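Local coordinates for protein cytochrome c7 (Geobacter sulfurreducens, PDB 3H33) that probably carries electrons through its three haem groups, as a member of a cytochrome c7 family involved in Fe(III) respiration, at residues Ile60-Val63 with Asp67-Lys70; Lys3-Tyr6 with Gly11-Val14. All blocks are in the same frame, centred on the assembly; numbering follows the deposited sequence.

Contact 1: Ile60-Val63 with Asp67-Lys70. With HEM (protoporphyrin IX containing Fe), chain D.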
# COMPACT_ATOMS: atom_id res chain seq x y z
N ILE A 60 2.92 0.60 -12.40
CA ILE A 60 2.39 1.90 -12.03
C ILE A 60 2.42 1.98 -10.50
O ILE A 60 2.26 0.97 -9.81
CB ILE A 60 0.94 2.08 -12.57
CG1 ILE A 60 0.54 3.55 -12.48
CG2 ILE A 60 -0.03 1.21 -11.81
CD1 ILE A 60 -0.65 3.91 -13.33
N GLY A 61 2.66 3.17 -9.98
CA GLY A 61 2.75 3.34 -8.54
C GLY A 61 4.21 3.38 -8.11
O GLY A 61 5.08 2.99 -8.89
N PRO A 62 4.51 3.84 -6.89
CA PRO A 62 5.90 3.92 -6.41
C PRO A 62 6.60 2.60 -6.13
O PRO A 62 6.06 1.74 -5.41
CB PRO A 62 5.76 4.79 -5.15
CG PRO A 62 4.42 4.35 -4.62
CD PRO A 62 3.57 4.33 -5.87
N VAL A 63 7.80 2.43 -6.68
CA VAL A 63 8.60 1.23 -6.47
C VAL A 63 9.94 1.57 -5.81
O VAL A 63 10.58 0.71 -5.21
CB VAL A 63 8.88 0.46 -7.79
CG1 VAL A 63 7.57 -0.03 -8.40
CG2 VAL A 63 9.63 1.35 -8.77
N ASP A 67 9.98 7.08 -3.08
CA ASP A 67 8.71 7.46 -3.70
C ASP A 67 7.55 7.06 -2.80
O ASP A 67 6.41 7.43 -3.04
CB ASP A 67 8.57 6.85 -5.09
CG ASP A 67 9.43 7.56 -6.12
OD1 ASP A 67 9.61 8.79 -5.98
OD2 ASP A 67 9.92 6.90 -7.05
N CYS A 68 7.87 6.29 -1.76
CA CYS A 68 6.88 5.86 -0.77
C CYS A 68 7.23 6.49 0.57
O CYS A 68 6.39 7.13 1.20
CB CYS A 68 6.91 4.35 -0.59
SG CYS A 68 5.66 3.43 -1.52
N HIS A 69 8.47 6.28 1.00
CA HIS A 69 8.95 6.81 2.26
C HIS A 69 9.41 8.25 2.11
O HIS A 69 10.40 8.53 1.44
CB HIS A 69 10.10 5.94 2.78
CG HIS A 69 9.69 4.54 3.13
ND1 HIS A 69 8.95 4.22 4.25
CD2 HIS A 69 9.96 3.37 2.52
CE1 HIS A 69 8.80 2.88 4.27
NE2 HIS A 69 9.40 2.32 3.24
N LYS A 70 8.68 9.17 2.74
CA LYS A 70 8.98 10.59 2.67
C LYS A 70 8.89 11.22 4.05
O LYS A 70 8.10 10.79 4.89
CB LYS A 70 8.00 11.28 1.73
CG LYS A 70 7.91 10.64 0.36
CD LYS A 70 6.89 11.32 -0.52
CE LYS A 70 6.93 10.75 -1.93
NZ LYS A 70 5.91 11.38 -2.82
CHA HEM D . 8.28 -0.22 6.14
CHB HEM D . 12.54 0.37 4.02
CHC HEM D . 10.44 0.65 -0.25
CHD HEM D . 6.22 0.91 1.98
C1A HEM D . 9.64 -0.14 5.94
C2A HEM D . 10.65 -0.32 6.97
C3A HEM D . 11.85 -0.10 6.38
C4A HEM D . 11.57 0.18 4.99
CMA HEM D . 13.23 -0.14 7.05
CAA HEM D . 10.38 -0.69 8.44
CBA HEM D . 10.00 0.56 9.23
CGA HEM D . 11.19 1.46 9.48
O1A HEM D . 11.03 2.70 9.44
O2A HEM D . 12.29 0.92 9.73
C1B HEM D . 12.35 0.51 2.66
C2B HEM D . 13.41 0.52 1.67
C3B HEM D . 12.85 0.54 0.44
C4B HEM D . 11.40 0.55 0.71
CMB HEM D . 14.90 0.43 1.96
CAB HEM D . 13.56 0.45 -0.91
CBB HEM D . 14.38 -0.82 -1.17
C1C HEM D . 9.08 0.75 -0.01
C2C HEM D . 8.10 1.09 -1.02
C3C HEM D . 6.92 1.25 -0.36
C4C HEM D . 7.19 0.97 1.02
CMC HEM D . 8.39 1.38 -2.50
CAC HEM D . 5.56 1.73 -0.89
CBC HEM D . 5.08 1.03 -2.16
C1D HEM D . 6.39 0.55 3.30
C2D HEM D . 5.31 0.48 4.26
C3D HEM D . 5.90 0.11 5.41
C4D HEM D . 7.31 -0.04 5.17
CMD HEM D . 3.85 0.83 4.02
CAD HEM D . 5.23 0.00 6.76
CBD HEM D . 4.63 -1.35 7.05
CGD HEM D . 4.04 -1.40 8.45
O1D HEM D . 3.43 -0.41 8.88
O2D HEM D . 4.19 -2.45 9.12
NA HEM D . 10.22 0.12 4.72
NB HEM D . 11.12 0.50 2.07
NC HEM D . 8.51 0.70 1.24
ND HEM D . 7.60 0.26 3.86
FE HEM D . 9.35 0.37 2.98
O HOH W 1 9.18 4.52 -7.80

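Contact 2: Lys3-Tyr6 with Gly11-Val14. With HEM (protoporphyrin IX containing Fe), chain D; SO4 (sulfate ion), chain E.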
# COMPACT_ATOMS: atom_id res chain seq x y z
N LYS A 3 -7.13 8.39 3.23
CA LYS A 3 -5.69 8.17 3.33
C LYS A 3 -5.30 7.46 4.61
O LYS A 3 -5.85 7.73 5.68
CB LYS A 3 -4.94 9.50 3.26
CG LYS A 3 -5.18 10.29 1.99
CD LYS A 3 -4.50 11.65 2.09
CE LYS A 3 -4.92 12.55 0.94
NZ LYS A 3 -4.61 11.92 -0.38
N ILE A 4 -4.32 6.58 4.49
CA ILE A 4 -3.82 5.83 5.63
C ILE A 4 -2.32 6.06 5.70
O ILE A 4 -1.58 5.70 4.78
CB ILE A 4 -4.09 4.32 5.47
CG1 ILE A 4 -5.59 4.10 5.26
CG2 ILE A 4 -3.59 3.57 6.69
CD1 ILE A 4 -5.97 2.64 5.16
N THR A 5 -1.88 6.67 6.79
CA THR A 5 -0.48 6.99 6.99
C THR A 5 0.23 5.96 7.84
O THR A 5 -0.26 5.58 8.91
CB THR A 5 -0.33 8.37 7.66
OG1 THR A 5 -1.00 9.36 6.87
CG2 THR A 5 1.14 8.74 7.81
N TYR A 6 1.37 5.49 7.36
CA TYR A 6 2.17 4.53 8.10
C TYR A 6 3.42 5.25 8.56
O TYR A 6 4.31 5.54 7.76
CB TYR A 6 2.57 3.35 7.22
CG TYR A 6 1.41 2.50 6.75
CD1 TYR A 6 0.55 2.95 5.76
CD2 TYR A 6 1.16 1.26 7.33
CE1 TYR A 6 -0.53 2.19 5.35
CE2 TYR A 6 0.08 0.48 6.93
CZ TYR A 6 -0.76 0.95 5.94
OH TYR A 6 -1.84 0.20 5.55
N GLY A 11 10.94 7.09 7.23
CA GLY A 11 10.13 8.08 6.55
C GLY A 11 8.72 7.54 6.40
O GLY A 11 8.53 6.41 5.94
N ALA A 12 7.73 8.34 6.79
CA ALA A 12 6.33 7.93 6.73
C ALA A 12 5.77 7.70 5.33
O ALA A 12 6.09 8.42 4.38
CB ALA A 12 5.47 8.95 7.48
N VAL A 13 4.91 6.69 5.22
CA VAL A 13 4.26 6.33 3.95
C VAL A 13 2.77 6.65 4.01
O VAL A 13 2.08 6.23 4.94
CB VAL A 13 4.41 4.83 3.65
CG1 VAL A 13 3.73 4.49 2.33
CG2 VAL A 13 5.88 4.44 3.63
N VAL A 14 2.29 7.39 3.02
CA VAL A 14 0.87 7.74 2.96
C VAL A 14 0.19 6.91 1.86
O VAL A 14 0.52 7.03 0.68
CB VAL A 14 0.67 9.24 2.66
CG1 VAL A 14 -0.81 9.54 2.48
CG2 VAL A 14 1.23 10.07 3.81
CHA HEM D . 8.28 -0.22 6.14
CHB HEM D . 12.54 0.37 4.02
CHC HEM D . 10.44 0.65 -0.25
CHD HEM D . 6.22 0.91 1.98
C1A HEM D . 9.64 -0.14 5.94
C2A HEM D . 10.65 -0.32 6.97
C3A HEM D . 11.85 -0.10 6.38
C4A HEM D . 11.57 0.18 4.99
CMA HEM D . 13.23 -0.14 7.05
CAA HEM D . 10.38 -0.69 8.44
CBA HEM D . 10.00 0.56 9.23
CGA HEM D . 11.19 1.46 9.48
O1A HEM D . 11.03 2.70 9.44
O2A HEM D . 12.29 0.92 9.73
C1B HEM D . 12.35 0.51 2.66
C2B HEM D . 13.41 0.52 1.67
C3B HEM D . 12.85 0.54 0.44
C4B HEM D . 11.40 0.55 0.71
CMB HEM D . 14.90 0.43 1.96
CAB HEM D . 13.56 0.45 -0.91
CBB HEM D . 14.38 -0.82 -1.17
C1C HEM D . 9.08 0.75 -0.01
C2C HEM D . 8.10 1.09 -1.02
C3C HEM D . 6.92 1.25 -0.36
C4C HEM D . 7.19 0.97 1.02
CMC HEM D . 8.39 1.38 -2.50
CAC HEM D . 5.56 1.73 -0.89
CBC HEM D . 5.08 1.03 -2.16
C1D HEM D . 6.39 0.55 3.30
C2D HEM D . 5.31 0.48 4.26
C3D HEM D . 5.90 0.11 5.41
C4D HEM D . 7.31 -0.04 5.17
CMD HEM D . 3.85 0.83 4.02
CAD HEM D . 5.23 0.00 6.76
CBD HEM D . 4.63 -1.35 7.05
CGD HEM D . 4.04 -1.40 8.45
O1D HEM D . 3.43 -0.41 8.88
O2D HEM D . 4.19 -2.45 9.12
NA HEM D . 10.22 0.12 4.72
NB HEM D . 11.12 0.50 2.07
NC HEM D . 8.51 0.70 1.24
ND HEM D . 7.60 0.26 3.86
FE HEM D . 9.35 0.37 2.98
S SO4 E . -8.77 11.52 5.28
O1 SO4 E . -8.54 12.48 6.38
O2 SO4 E . -10.21 11.46 4.97
O3 SO4 E . -8.02 11.95 4.08
O4 SO4 E . -8.30 10.18 5.70

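Contact 1: Ile60-Val63 with Asp67-Lys70
Pro-62 is the residue through which the loop 60-63 meets the end of helix 65-68, pressing its ring against Asp-67 and Cys-68. It is reached by way of Ile-60 and Gly-61, which touch a second haem. Gly-61 has a positive phi, at which a side chain would be driven against the carbonyl oxygen of the residue before. The proline ring then works with two of its carbons. Pro-62 CB lies 3.4 Å from Asp-67 O and 3.5 Å from Asp-67 CB. Pro-62 CG reaches to 3.5 Å from Cys-68 SG. That sulfur is already committed: the thioether from Cys-68 SG to HEM CAC measures 1.8 Å. Cys-68 and His-69 are the closing residues of a c-type CXXCH motif, in which one short turn supplies both a covalent anchor and an axial ligand. His-69 NE2 binds the haem iron, HEM FE, at 2.0 Å. Its ring sets CD2 close to HEM NB and CE1 close to HEM ND, and NE2 of His-47 completes a bis-histidine site. Beyond its ring, Pro-62 offers its carbonyl to His-55 ND1 of helix 52-58, and Pro-62 O also lies 3.5 Å from HEM CBC. Val-63 points away from the partner segment, and its side chain touches His-55 and Glu-56 of helix 52-58, yet its backbone is still coupled to Asp-67. A water accepts from Val-63 N at 2.7 Å and donates to Asp-67 OD2 at 2.6 Å. With Asp-67 CG anti to its own carbonyl carbon (chi1 -75°), the carboxylate swings out to this bridging water.

Contact 2: Lys3-Tyr6 with Gly11-Val14
Tyr-6 and Val-13 form the tight end of this contact, a hydrogen-bonded antiparallel pair in which each backbone donates to the other. The bond from Tyr-6 N to Val-13 O, 2.6 Å long, is almost straight (173°); the return bond, Val-13 N to Tyr-6 O, spans 2.9 Å. Both acceptors receive a CA-H as well: Thr-5 CA comes 3.4 Å from Val-13 O, and Ala-12 CA approaches Tyr-6 O, so two groups converge on each carbonyl. The side chains of the pair share one face of the sheet and turn it into a wall for haem. With CG anti to the carbonyl carbon (chi1 -65°), the Tyr-6 ring keeps Val-13 O in plane at its edge and takes the methyl HEM CMD over one face, toward the rim, 4.0 Å from Tyr-6 CG. Tyr-6 CD2 also lies 3.2 Å from the propionate oxygen HEM O1D. Val-13 works beside it, laying CG2 3.9 Å from HEM CHD. Were Tyr-6 an alanine, the loss would probably leave the HEM CMD methyl without its aromatic cover and open a gap at the edge by Val-13 O and next to the second haem. The other face is looser. Thr-5 and Val-14, a non-hydrogen-bonded pair, cross obliquely there, with Thr-5 OG1 3.9 Å from Val-14 CG2. Farther out, Lys-3 CB merely approaches Val-14 CG1 at 4.2 Å, while the backbone N of Lys-3 hydrogen-bonds a sulfate probably derived from the crystallisation liquor. The whole is a two-stranded beta hairpin at the amino end of the cytochrome c7 fold, with the Tyr-6/Val-13 face lining haem and the Thr-5/Val-14 face more exposed, though Val-14 also touches a haem.

In the fold
Contact 1 is the more buried; contact 2 is buried along one face and more exposed along the other. Their elements differ: a late loop and helix end against strands 3-6 and 13-16 near the chain's start. Contact 1 relies on apolar touches, a water bridge and bonds to haem; contact 2 on paired backbone hydrogen bonds plus side chains that pack on haem without bonding to it. They share a haem and join directly: Lys-70 N probably hydrogen-bonds Ala-12 O (3.2 Å), and Gly-11 O lies 2.8 Å from His-69 ND1 in a hydrogen bond that is likely to help set the imidazole's rotation and, by polarising it, to strengthen it as an iron donor.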